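PDB 3LID: putative sensory box/GGDEF family protein, which probably makes cyclic di-GMP from GTP through its GGDEF domain, under control of the extracellular PDC-fold sensor domain that forms this chain. Local coordinates for residues R116-N127 / R153-R164. Sequence-based numbering, arbitrary orientation.
With PO4 (phosphate ion), chain C.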
loop_
_atom_site.group_PDB
_atom_site.type_symbol
_atom_site.label_atom_id
_atom_site.label_comp_id
_atom_site.label_asym_id
_atom_site.label_seq_id
_atom_site.Cartn_x
_atom_site.Cartn_y
_atom_site.Cartn_z
ATOM N N ARG A 116 -12.285 -14.695 -5.903
ATOM C CA ARG A 116 -11.869 -13.320 -5.701
ATOM C C ARG A 116 -11.711 -12.585 -7.006
ATOM O O ARG A 116 -11.178 -13.116 -7.979
ATOM C CB ARG A 116 -10.535 -13.296 -4.996
ATOM C CG ARG A 116 -10.699 -13.738 -3.467
ATOM C CD ARG A 116 -11.581 -12.801 -2.637
ATOM N NE ARG A 116 -10.902 -11.473 -2.411
ATOM C CZ ARG A 116 -9.932 -11.272 -1.506
ATOM N NH1 ARG A 116 -9.460 -12.294 -0.721
ATOM N NH2 ARG A 116 -9.372 -10.012 -1.402
ATOM N N GLU A 117 -12.146 -11.316 -7.011
ATOM C CA GLU A 117 -11.981 -10.561 -8.255
ATOM C C GLU A 117 -10.531 -10.359 -8.675
ATOM O O GLU A 117 -10.232 -10.267 -9.862
ATOM C CB GLU A 117 -12.730 -9.220 -8.108
ATOM C CG GLU A 117 -14.271 -9.448 -7.975
ATOM C CD GLU A 117 -14.938 -10.039 -9.265
ATOM O OE1 GLU A 117 -14.330 -10.025 -10.361
ATOM O OE2 GLU A 117 -16.062 -10.605 -9.179
ATOM N N TYR A 118 -9.606 -10.333 -7.710
ATOM C CA TYR A 118 -8.232 -10.075 -8.080
ATOM C C TYR A 118 -7.722 -11.282 -8.816
ATOM O O TYR A 118 -6.859 -11.160 -9.691
ATOM C CB TYR A 118 -7.342 -9.713 -6.852
ATOM C CG TYR A 118 -6.978 -10.838 -5.886
ATOM C CD1 TYR A 118 -6.059 -11.851 -6.246
ATOM C CD2 TYR A 118 -7.545 -10.879 -4.605
ATOM C CE1 TYR A 118 -5.720 -12.848 -5.330
ATOM C CE2 TYR A 118 -7.198 -11.871 -3.676
ATOM C CZ TYR A 118 -6.312 -12.877 -4.080
ATOM O OH TYR A 118 -5.952 -13.807 -3.147
ATOM N N PHE A 119 -8.278 -12.463 -8.484
ATOM C CA PHE A 119 -7.878 -13.674 -9.171
ATOM C C PHE A 119 -8.428 -13.716 -10.583
ATOM O O PHE A 119 -7.695 -14.023 -11.533
ATOM C CB PHE A 119 -8.296 -14.950 -8.423
ATOM C CG PHE A 119 -7.954 -16.169 -9.209
ATOM C CD1 PHE A 119 -6.632 -16.564 -9.350
ATOM C CD2 PHE A 119 -8.962 -16.867 -9.866
ATOM C CE1 PHE A 119 -6.331 -17.707 -10.099
ATOM C CE2 PHE A 119 -8.648 -18.015 -10.632
ATOM C CZ PHE A 119 -7.368 -18.397 -10.731
ATOM N N LYS A 120 -9.694 -13.380 -10.746
ATOM C CA LYS A 120 -10.234 -13.338 -12.097
ATOM C C LYS A 120 -9.486 -12.321 -12.957
ATOM O O LYS A 120 -9.285 -12.540 -14.156
ATOM C CB LYS A 120 -11.709 -12.958 -11.983
ATOM C CG LYS A 120 -12.505 -14.089 -11.220
ATOM C CD LYS A 120 -13.999 -13.756 -11.060
ATOM C CE LYS A 120 -14.629 -14.868 -10.243
ATOM N NZ LYS A 120 -16.039 -14.506 -9.955
ATOM N N TYR A 121 -9.089 -11.189 -12.363
ATOM C CA TYR A 121 -8.242 -10.203 -13.095
ATOM C C TYR A 121 -6.881 -10.829 -13.492
ATOM O O TYR A 121 -6.434 -10.773 -14.650
ATOM C CB TYR A 121 -8.067 -8.940 -12.238
ATOM C CG TYR A 121 -7.135 -7.960 -12.952
ATOM C CD1 TYR A 121 -7.536 -7.373 -14.145
ATOM C CD2 TYR A 121 -5.882 -7.668 -12.447
ATOM C CE1 TYR A 121 -6.683 -6.468 -14.830
ATOM C CE2 TYR A 121 -5.012 -6.797 -13.130
ATOM C CZ TYR A 121 -5.421 -6.198 -14.293
ATOM O OH TYR A 121 -4.520 -5.367 -14.934
ATOM N N ALA A 122 -6.248 -11.505 -12.531
ATOM C CA ALA A 122 -4.921 -12.116 -12.842
ATOM C C ALA A 122 -5.083 -13.105 -14.032
ATOM O O ALA A 122 -4.184 -13.225 -14.838
ATOM C CB ALA A 122 -4.427 -12.902 -11.595
ATOM N N GLN A 123 -6.191 -13.809 -14.093
ATOM C CA GLN A 123 -6.369 -14.804 -15.161
ATOM C C GLN A 123 -6.397 -14.132 -16.511
ATOM O O GLN A 123 -5.990 -14.719 -17.503
ATOM C CB GLN A 123 -7.716 -15.499 -14.993
ATOM C CG GLN A 123 -7.799 -16.429 -13.802
ATOM C CD GLN A 123 -9.103 -17.224 -13.770
ATOM O OE1 GLN A 123 -10.162 -16.679 -13.433
ATOM N NE2 GLN A 123 -9.024 -18.508 -14.101
ATOM N N SER A 124 -6.982 -12.922 -16.556
ATOM C CA SER A 124 -7.010 -12.108 -17.774
ATOM C C SER A 124 -5.673 -11.594 -18.302
ATOM O O SER A 124 -5.557 -11.191 -19.480
ATOM C CB SER A 124 -7.977 -10.921 -17.567
ATOM O OG SER A 124 -7.323 -9.799 -17.021
ATOM N N LEU A 125 -4.616 -11.638 -17.496
ATOM C CA LEU A 125 -3.290 -11.182 -17.877
ATOM C C LEU A 125 -2.620 -12.162 -18.841
ATOM O O LEU A 125 -3.008 -13.337 -18.907
ATOM C CB LEU A 125 -2.403 -10.942 -16.664
ATOM C CG LEU A 125 -2.990 -9.944 -15.628
ATOM C CD1 LEU A 125 -1.985 -9.981 -14.385
ATOM C CD2 LEU A 125 -3.035 -8.503 -16.236
ATOM N N ASP A 126 -1.639 -11.677 -19.567
ATOM C CA ASP A 126 -0.822 -12.572 -20.408
ATOM C C ASP A 126 0.208 -13.306 -19.578
ATOM O O ASP A 126 0.542 -12.883 -18.494
ATOM C CB ASP A 126 -0.082 -11.769 -21.479
ATOM C CG ASP A 126 -1.034 -11.165 -22.502
ATOM O OD1 ASP A 126 -2.139 -11.665 -22.726
ATOM O OD2 ASP A 126 -0.655 -10.157 -23.083
ATOM N N ASN A 127 0.764 -14.397 -20.118
ATOM C CA ASN A 127 1.885 -15.057 -19.430
ATOM C C ASN A 127 3.032 -14.090 -19.225
ATOM O O ASN A 127 3.400 -13.402 -20.156
ATOM C CB ASN A 127 2.407 -16.300 -20.210
ATOM C CG ASN A 127 1.382 -17.437 -20.284
ATOM O OD1 ASN A 127 0.500 -17.532 -19.454
ATOM N ND2 ASN A 127 1.584 -18.378 -21.247
ATOM N N ARG A 153 -2.039 -5.862 -4.420
ATOM C CA ARG A 153 -1.565 -7.224 -4.821
ATOM C C ARG A 153 -0.901 -7.095 -6.194
ATOM O O ARG A 153 -1.515 -6.666 -7.168
ATOM C CB ARG A 153 -2.797 -8.170 -4.938
ATOM C CG ARG A 153 -3.312 -8.511 -3.504
ATOM C CD ARG A 153 -4.755 -9.106 -3.592
ATOM N NE ARG A 153 -5.303 -9.299 -2.267
ATOM C CZ ARG A 153 -5.866 -8.330 -1.560
ATOM N NH1 ARG A 153 -5.916 -7.057 -2.066
ATOM N NH2 ARG A 153 -6.338 -8.609 -0.346
ATOM N N ILE A 154 0.350 -7.528 -6.282
ATOM C CA ILE A 154 1.056 -7.606 -7.593
ATOM C C ILE A 154 0.741 -9.037 -8.153
ATOM O O ILE A 154 0.783 -10.007 -7.356
ATOM C CB ILE A 154 2.540 -7.508 -7.381
ATOM C CG1 ILE A 154 2.868 -6.296 -6.444
ATOM C CG2 ILE A 154 3.224 -7.418 -8.742
ATOM C CD1 ILE A 154 2.362 -4.932 -7.003
ATOM N N LEU A 155 0.404 -9.112 -9.427
ATOM C CA LEU A 155 -0.099 -10.342 -10.052
ATOM C C LEU A 155 0.711 -10.633 -11.281
ATOM O O LEU A 155 0.973 -9.747 -12.049
ATOM C CB LEU A 155 -1.523 -10.081 -10.456
ATOM C CG LEU A 155 -2.423 -9.595 -9.317
ATOM C CD1 LEU A 155 -3.779 -9.191 -9.939
ATOM C CD2 LEU A 155 -2.687 -10.828 -8.289
ATOM N N MET A 156 1.145 -11.908 -11.445
ATOM C CA MET A 156 1.955 -12.265 -12.623
ATOM C C MET A 156 1.676 -13.744 -12.927
ATOM O O MET A 156 2.129 -14.628 -12.165
ATOM C CB MET A 156 3.444 -12.010 -12.281
ATOM C CG MET A 156 4.425 -12.328 -13.419
ATOM S SD MET A 156 6.071 -12.177 -12.828
ATOM C CE MET A 156 6.749 -12.723 -14.357
ATOM N N PRO A 157 1.045 -14.016 -14.073
ATOM C CA PRO A 157 0.897 -15.464 -14.468
ATOM C C PRO A 157 2.292 -15.986 -14.861
ATOM O O PRO A 157 3.106 -15.242 -15.464
ATOM C CB PRO A 157 -0.010 -15.436 -15.693
ATOM C CG PRO A 157 -0.669 -13.981 -15.602
ATOM C CD PRO A 157 0.387 -13.100 -15.021
ATOM N N ILE A 158 2.600 -17.249 -14.486
ATOM C CA ILE A 158 3.912 -17.796 -14.661
ATOM C C ILE A 158 3.707 -19.051 -15.583
ATOM O O ILE A 158 2.839 -19.854 -15.319
ATOM C CB ILE A 158 4.542 -18.310 -13.337
ATOM C CG1 ILE A 158 4.677 -17.121 -12.317
ATOM C CG2 ILE A 158 5.993 -18.895 -13.697
ATOM C CD1 ILE A 158 5.493 -15.933 -12.879
ATOM N N SER A 159 4.527 -19.119 -16.624
ATOM C CA SER A 159 4.404 -20.239 -17.588
ATOM C C SER A 159 5.733 -21.002 -17.706
ATOM O O SER A 159 6.839 -20.507 -17.370
ATOM C CB SER A 159 3.938 -19.742 -18.949
ATOM O OG SER A 159 4.901 -18.863 -19.540
ATOM N N VAL A 160 5.638 -22.241 -18.205
ATOM C CA VAL A 160 6.836 -23.110 -18.443
ATOM C C VAL A 160 6.560 -23.670 -19.848
ATOM O O VAL A 160 5.467 -24.257 -20.053
ATOM C CB VAL A 160 6.928 -24.264 -17.454
ATOM C CG1 VAL A 160 8.007 -25.271 -17.893
ATOM C CG2 VAL A 160 7.269 -23.753 -16.052
ATOM N N ASN A 161 7.486 -23.411 -20.777
ATOM C CA ASN A 161 7.281 -23.815 -22.191
ATOM C C ASN A 161 5.976 -23.279 -22.696
ATOM O O ASN A 161 5.227 -23.965 -23.374
ATOM C CB ASN A 161 7.325 -25.356 -22.300
ATOM C CG ASN A 161 8.692 -25.896 -22.132
ATOM O OD1 ASN A 161 8.988 -26.785 -21.251
ATOM N ND2 ASN A 161 9.578 -25.362 -22.894
ATOM N N ASP A 162 5.638 -22.027 -22.314
ATOM C CA ASP A 162 4.394 -21.422 -22.747
ATOM C C ASP A 162 3.101 -21.957 -22.190
ATOM O O ASP A 162 2.063 -21.518 -22.594
ATOM C CB ASP A 162 4.294 -21.285 -24.268
ATOM C CG ASP A 162 5.484 -20.515 -24.837
ATOM O OD1 ASP A 162 5.725 -19.350 -24.395
ATOM O OD2 ASP A 162 6.243 -21.093 -25.668
ATOM N N VAL A 163 3.156 -22.850 -21.193
ATOM C CA VAL A 163 1.964 -23.350 -20.604
ATOM C C VAL A 163 1.841 -22.733 -19.190
ATOM O O VAL A 163 2.733 -22.901 -18.359
ATOM C CB VAL A 163 2.040 -24.901 -20.448
ATOM C CG1 VAL A 163 0.786 -25.445 -19.761
ATOM C CG2 VAL A 163 2.261 -25.542 -21.913
ATOM N N ARG A 164 0.731 -22.042 -18.986
ATOM C CA ARG A 164 0.542 -21.366 -17.687
ATOM C C ARG A 164 0.491 -22.391 -16.564
ATOM O O ARG A 164 -0.250 -23.412 -16.636
ATOM C CB ARG A 164 -0.765 -20.572 -17.717
ATOM C CG ARG A 164 -0.850 -19.670 -16.443
ATOM C CD ARG A 164 -2.082 -18.731 -16.587
ATOM N NE ARG A 164 -1.711 -17.772 -17.635
ATOM C CZ ARG A 164 -2.439 -16.710 -17.943
ATOM N NH1 ARG A 164 -3.533 -16.424 -17.270
ATOM N NH2 ARG A 164 -1.996 -15.877 -18.891
HETATM P P PO4 C . -5.922 -12.115 0.155
HETATM O O1 PO4 C . -5.227 -12.517 1.469
HETATM O O2 PO4 C . -6.310 -13.463 -0.468
HETATM O O3 PO4 C . -4.997 -11.394 -0.782
HETATM O O4 PO4 C . -7.172 -11.290 0.444
HETATM O O HOH W 1 3.986 -17.825 -23.067
HETATM O O HOH W 2 -0.703 -20.661 -21.400
#
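Arg116 and Arg153 converge on one phosphate ion where helix 117-124 lies across strand 153-160, a helix-on-sheet packing within the PDC (Cache) sensor fold that illustrates how such a helix can wall an anion site at one end and be gripped by an arginine farther along. The ion probably came from the crystallisation liquor, yet it may mark a pocket; Arg83, Lys113, Asn171 and the backbone N of Arg139 also hydrogen-bond it. Arg116 NH1 reaches phosphate O4 at 2.8 Å, and Arg153 NH2 donates to the same oxygen; the shared anion probably offsets the charges of the two guanidinium groups, whose planes stand 74° apart. Glu136 gives Arg116 a second counter-charge. Tyr118 hydrogen-bonds phosphate O2 through OH, while its ring receives Arg153 CD over one face in a CH-pi contact, 3.6 Å from CD to the ring centroid. The Arg153 chain, extended from CG to NE, carries NE past that ring to phosphate O3 (2.6 Å). Farther along, Leu155 packs against the helix: its CD1 meets the edge of the Tyr121 ring and the methyl of Ala122, and its CD2 approaches Tyr118. Tyr121 OH turns instead to Ser131.

From Gln123 to Asn127 the chain is held by Arg164. A bend at chi3 (-71°) turns its guanidinium over Pro157 CB, and NH1 donates to Gln123 O. Leu125 ends the apolar row, with CD1 against Leu155 CB and its own CB against Pro157 CG, while its carbonyl O accepts from Arg164 NH2 at 2.7 Å. Asn127 contributes a single acceptor, OD1, gripped side-on by NE and NH2 of Arg164; the NE bond, 2.9 Å to OD1, runs nearly along the C=O axis, whereas NH2 approaches from above the amide plane.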